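Local structure of TarM (Staphylococcus aureus subsp. aureus 21178, 4X7R) at residues Glu254-Thr259 and Val328-Ile333. The protein is a bacterial glycosyltransferase-family protein of the GT-B fold, with two Rossmann-like domains and an added antiparallel sheet, modelled here with uridine-5'-diphosphate. The protein carries 1 engineered substitution. Sequence-based numbering, arbitrary orientation.
Sequences ENFDDT and VPTKRI. With UDP (uridine-5'-diphosphate), chain E.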
loop_
_atom_site.group_PDB
_atom_site.type_symbol
_atom_site.label_atom_id
_atom_site.label_comp_id
_atom_site.label_asym_id
_atom_site.label_seq_id
_atom_site.Cartn_x
_atom_site.Cartn_y
_atom_site.Cartn_z
ATOM N N GLU A 254 -15.193 3.147 -11.844
ATOM C CA GLU A 254 -13.928 3.391 -12.523
ATOM C C GLU A 254 -13.613 4.889 -12.455
ATOM O O GLU A 254 -14.502 5.737 -12.632
ATOM C CB GLU A 254 -13.978 2.925 -13.991
ATOM C CG GLU A 254 -13.633 1.458 -14.168
ATOM C CD GLU A 254 -12.162 1.103 -14.254
ATOM O OE1 GLU A 254 -11.380 1.499 -13.360
ATOM O OE2 GLU A 254 -11.800 0.376 -15.205
ATOM N N ASN A 255 -12.361 5.191 -12.108
ATOM C CA ASN A 255 -11.835 6.547 -11.992
ATOM C C ASN A 255 -11.695 7.119 -13.366
ATOM O O ASN A 255 -11.412 6.367 -14.300
ATOM C CB ASN A 255 -10.465 6.532 -11.319
ATOM C CG ASN A 255 -10.470 5.870 -9.960
ATOM O OD1 ASN A 255 -11.414 6.001 -9.167
ATOM N ND2 ASN A 255 -9.390 5.178 -9.650
ATOM N N PHE A 256 -11.892 8.445 -13.495
ATOM C CA PHE A 256 -11.776 9.197 -14.757
ATOM C C PHE A 256 -12.576 8.543 -15.897
ATOM O O PHE A 256 -12.064 8.342 -16.997
ATOM C CB PHE A 256 -10.290 9.427 -15.115
ATOM C CG PHE A 256 -9.474 9.974 -13.967
ATOM C CD1 PHE A 256 -9.674 11.272 -13.506
ATOM C CD2 PHE A 256 -8.532 9.185 -13.327
ATOM C CE1 PHE A 256 -8.933 11.771 -12.436
ATOM C CE2 PHE A 256 -7.786 9.688 -12.263
ATOM C CZ PHE A 256 -7.991 10.979 -11.826
ATOM N N ASP A 257 -13.832 8.187 -15.596
ATOM C CA ASP A 257 -14.733 7.511 -16.521
ATOM C C ASP A 257 -16.103 8.168 -16.524
ATOM O O ASP A 257 -16.678 8.419 -15.455
ATOM C CB ASP A 257 -14.839 6.023 -16.145
ATOM C CG ASP A 257 -15.776 5.221 -17.020
ATOM O OD1 ASP A 257 -15.381 4.876 -18.148
ATOM O OD2 ASP A 257 -16.944 5.022 -16.618
ATOM N N ASP A 258 -16.623 8.449 -17.735
ATOM C CA ASP A 258 -17.931 9.071 -17.901
ATOM C C ASP A 258 -18.989 8.065 -18.363
ATOM O O ASP A 258 -20.177 8.387 -18.384
ATOM C CB ASP A 258 -17.833 10.305 -18.816
ATOM C CG ASP A 258 -16.795 11.316 -18.360
ATOM O OD1 ASP A 258 -16.654 11.511 -17.121
ATOM O OD2 ASP A 258 -16.101 11.885 -19.228
ATOM N N THR A 259 -18.561 6.823 -18.656
ATOM C CA THR A 259 -19.449 5.737 -19.089
ATOM C C THR A 259 -20.147 5.038 -17.929
ATOM O O THR A 259 -21.044 4.224 -18.165
ATOM C CB THR A 259 -18.740 4.742 -20.019
ATOM O OG1 THR A 259 -17.725 4.042 -19.305
ATOM C CG2 THR A 259 -18.159 5.402 -21.226
ATOM N N VAL A 328 -0.852 10.451 -6.451
ATOM C CA VAL A 328 -1.479 9.679 -7.522
ATOM C C VAL A 328 -2.547 10.472 -8.274
ATOM O O VAL A 328 -3.091 11.421 -7.710
ATOM C CB VAL A 328 -1.994 8.281 -7.036
ATOM C CG1 VAL A 328 -0.848 7.359 -6.648
ATOM C CG2 VAL A 328 -3.031 8.397 -5.917
ATOM N N PRO A 329 -2.877 10.087 -9.537
ATOM C CA PRO A 329 -3.863 10.856 -10.318
ATOM C C PRO A 329 -5.208 11.175 -9.666
ATOM O O PRO A 329 -5.702 12.274 -9.869
ATOM C CB PRO A 329 -4.042 10.004 -11.576
ATOM C CG PRO A 329 -2.731 9.336 -11.753
ATOM C CD PRO A 329 -2.288 9.000 -10.358
ATOM N N THR A 330 -5.799 10.247 -8.883
ATOM C CA THR A 330 -7.119 10.476 -8.258
ATOM C C THR A 330 -7.157 11.611 -7.240
ATOM O O THR A 330 -8.216 12.189 -7.003
ATOM C CB THR A 330 -7.735 9.192 -7.734
ATOM O OG1 THR A 330 -6.876 8.675 -6.737
ATOM C CG2 THR A 330 -7.969 8.164 -8.816
ATOM N N LYS A 331 -5.985 11.948 -6.666
ATOM C CA LYS A 331 -5.820 13.018 -5.681
ATOM C C LYS A 331 -5.877 14.391 -6.332
ATOM O O LYS A 331 -6.087 15.390 -5.636
ATOM C CB LYS A 331 -4.528 12.824 -4.864
ATOM C CG LYS A 331 -4.432 11.474 -4.141
ATOM C CD LYS A 331 -5.415 11.319 -2.979
ATOM C CE LYS A 331 -5.398 9.893 -2.500
ATOM N NZ LYS A 331 -6.385 9.661 -1.413
ATOM N N ARG A 332 -5.741 14.439 -7.680
ATOM C CA ARG A 332 -5.804 15.662 -8.493
ATOM C C ARG A 332 -4.995 16.813 -7.907
ATOM O O ARG A 332 -5.522 17.908 -7.703
ATOM C CB ARG A 332 -7.263 16.081 -8.805
ATOM C CG ARG A 332 -8.012 15.129 -9.738
ATOM C CD ARG A 332 -7.376 14.915 -11.119
ATOM N NE ARG A 332 -7.194 16.159 -11.877
ATOM C CZ ARG A 332 -8.117 16.702 -12.657
ATOM N NH1 ARG A 332 -9.311 16.138 -12.777
ATOM N NH2 ARG A 332 -7.859 17.824 -13.315
ATOM N N ILE A 333 -3.707 16.542 -7.612
ATOM C CA ILE A 333 -2.766 17.530 -7.069
ATOM C C ILE A 333 -2.532 18.635 -8.120
ATOM O O ILE A 333 -2.225 19.768 -7.751
ATOM C CB ILE A 333 -1.483 16.856 -6.491
ATOM C CG1 ILE A 333 -1.879 15.819 -5.406
ATOM C CG2 ILE A 333 -0.517 17.895 -5.892
ATOM C CD1 ILE A 333 -0.958 14.678 -5.203
HETATM N N1 UDP E . 0.571 9.112 4.571
HETATM C C2 UDP E . 1.682 9.294 5.374
HETATM N N3 UDP E . 2.677 10.070 4.825
HETATM C C4 UDP E . 2.687 10.650 3.576
HETATM C C5 UDP E . 1.521 10.377 2.775
HETATM C C6 UDP E . 0.520 9.634 3.285
HETATM O O2 UDP E . 1.786 8.807 6.491
HETATM O O4 UDP E . 3.650 11.364 3.242
HETATM C "C1'" UDP E . -0.600 8.449 5.198
HETATM C "C2'" UDP E . -1.597 9.414 5.832
HETATM O "O2'" UDP E . -1.214 9.744 7.157
HETATM C "C3'" UDP E . -2.882 8.584 5.803
HETATM C "C4'" UDP E . -2.727 7.757 4.530
HETATM O "O4'" UDP E . -1.316 7.743 4.208
HETATM O "O3'" UDP E . -3.140 7.776 6.952
HETATM C "C5'" UDP E . -3.524 8.255 3.352
HETATM O "O5'" UDP E . -4.903 7.910 3.610
HETATM P PA UDP E . -6.156 8.332 2.702
HETATM O O1A UDP E . -7.333 7.532 3.111
HETATM O O2A UDP E . -6.415 9.835 2.893
HETATM O O3A UDP E . -5.794 8.049 1.208
HETATM P PB UDP E . -5.233 6.753 0.446
HETATM O O1B UDP E . -5.828 5.509 1.051
HETATM O O2B UDP E . -3.705 6.693 0.552
HETATM O O3B UDP E . -5.655 6.823 -1.009
#
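Phe-256 pushes its ring, outer end first, against the short 3-10 turn 329-331. Its CZ comes 3.3 Å from Pro-329 O, with the carbonyl at the ring edge and near its plane; the same oxygen accepts the backbone N-H of Arg-332. Around this point the packing is tight: Phe-256 CE2 meets Pro-329 CB at 3.8 Å, while Phe-256 CE1 touches Arg-332 CD at 3.7 Å, again at the edge. The outer edge of the ring thus spans from the proline to the aliphatic part of the arginine, whose chain bends at chi2 and chi3 before NE reaches a salt bridge with Asp-334. Next to it, the methyl of Thr-330 meets both residues of the other loop. With CG2 anti to the carbonyl carbon, this methyl lies 3.8 Å from Phe-256 CE2 and 3.4 Å from Asn-255 ND2. The amide's other end, Asn-255 OD1, is hydrogen-bonded to Lys-263 NZ.

The contact is looser toward solvent, where Phe-256 and Pro-329 are exposed; Asn-255 and Thr-330 are better covered. Lys-331 points its CB away from loop 254-259, and its NZ hydrogen-bonds uridine-5'-diphosphate through O3B at 3.0 Å and O3A at 3.1 Å, with Glu-403 as a salt-bridge partner. Tyr-402 makes an edge-to-face ring contact with Phe-256, and its OH is hydrogen-bonded to Phe-256 N. The contact joins a loop of one Rossmann-like domain to a loop of the other: the first follows strand 243-247 and precedes helix 264-271, the second links strand 320-324 to helix 333-346.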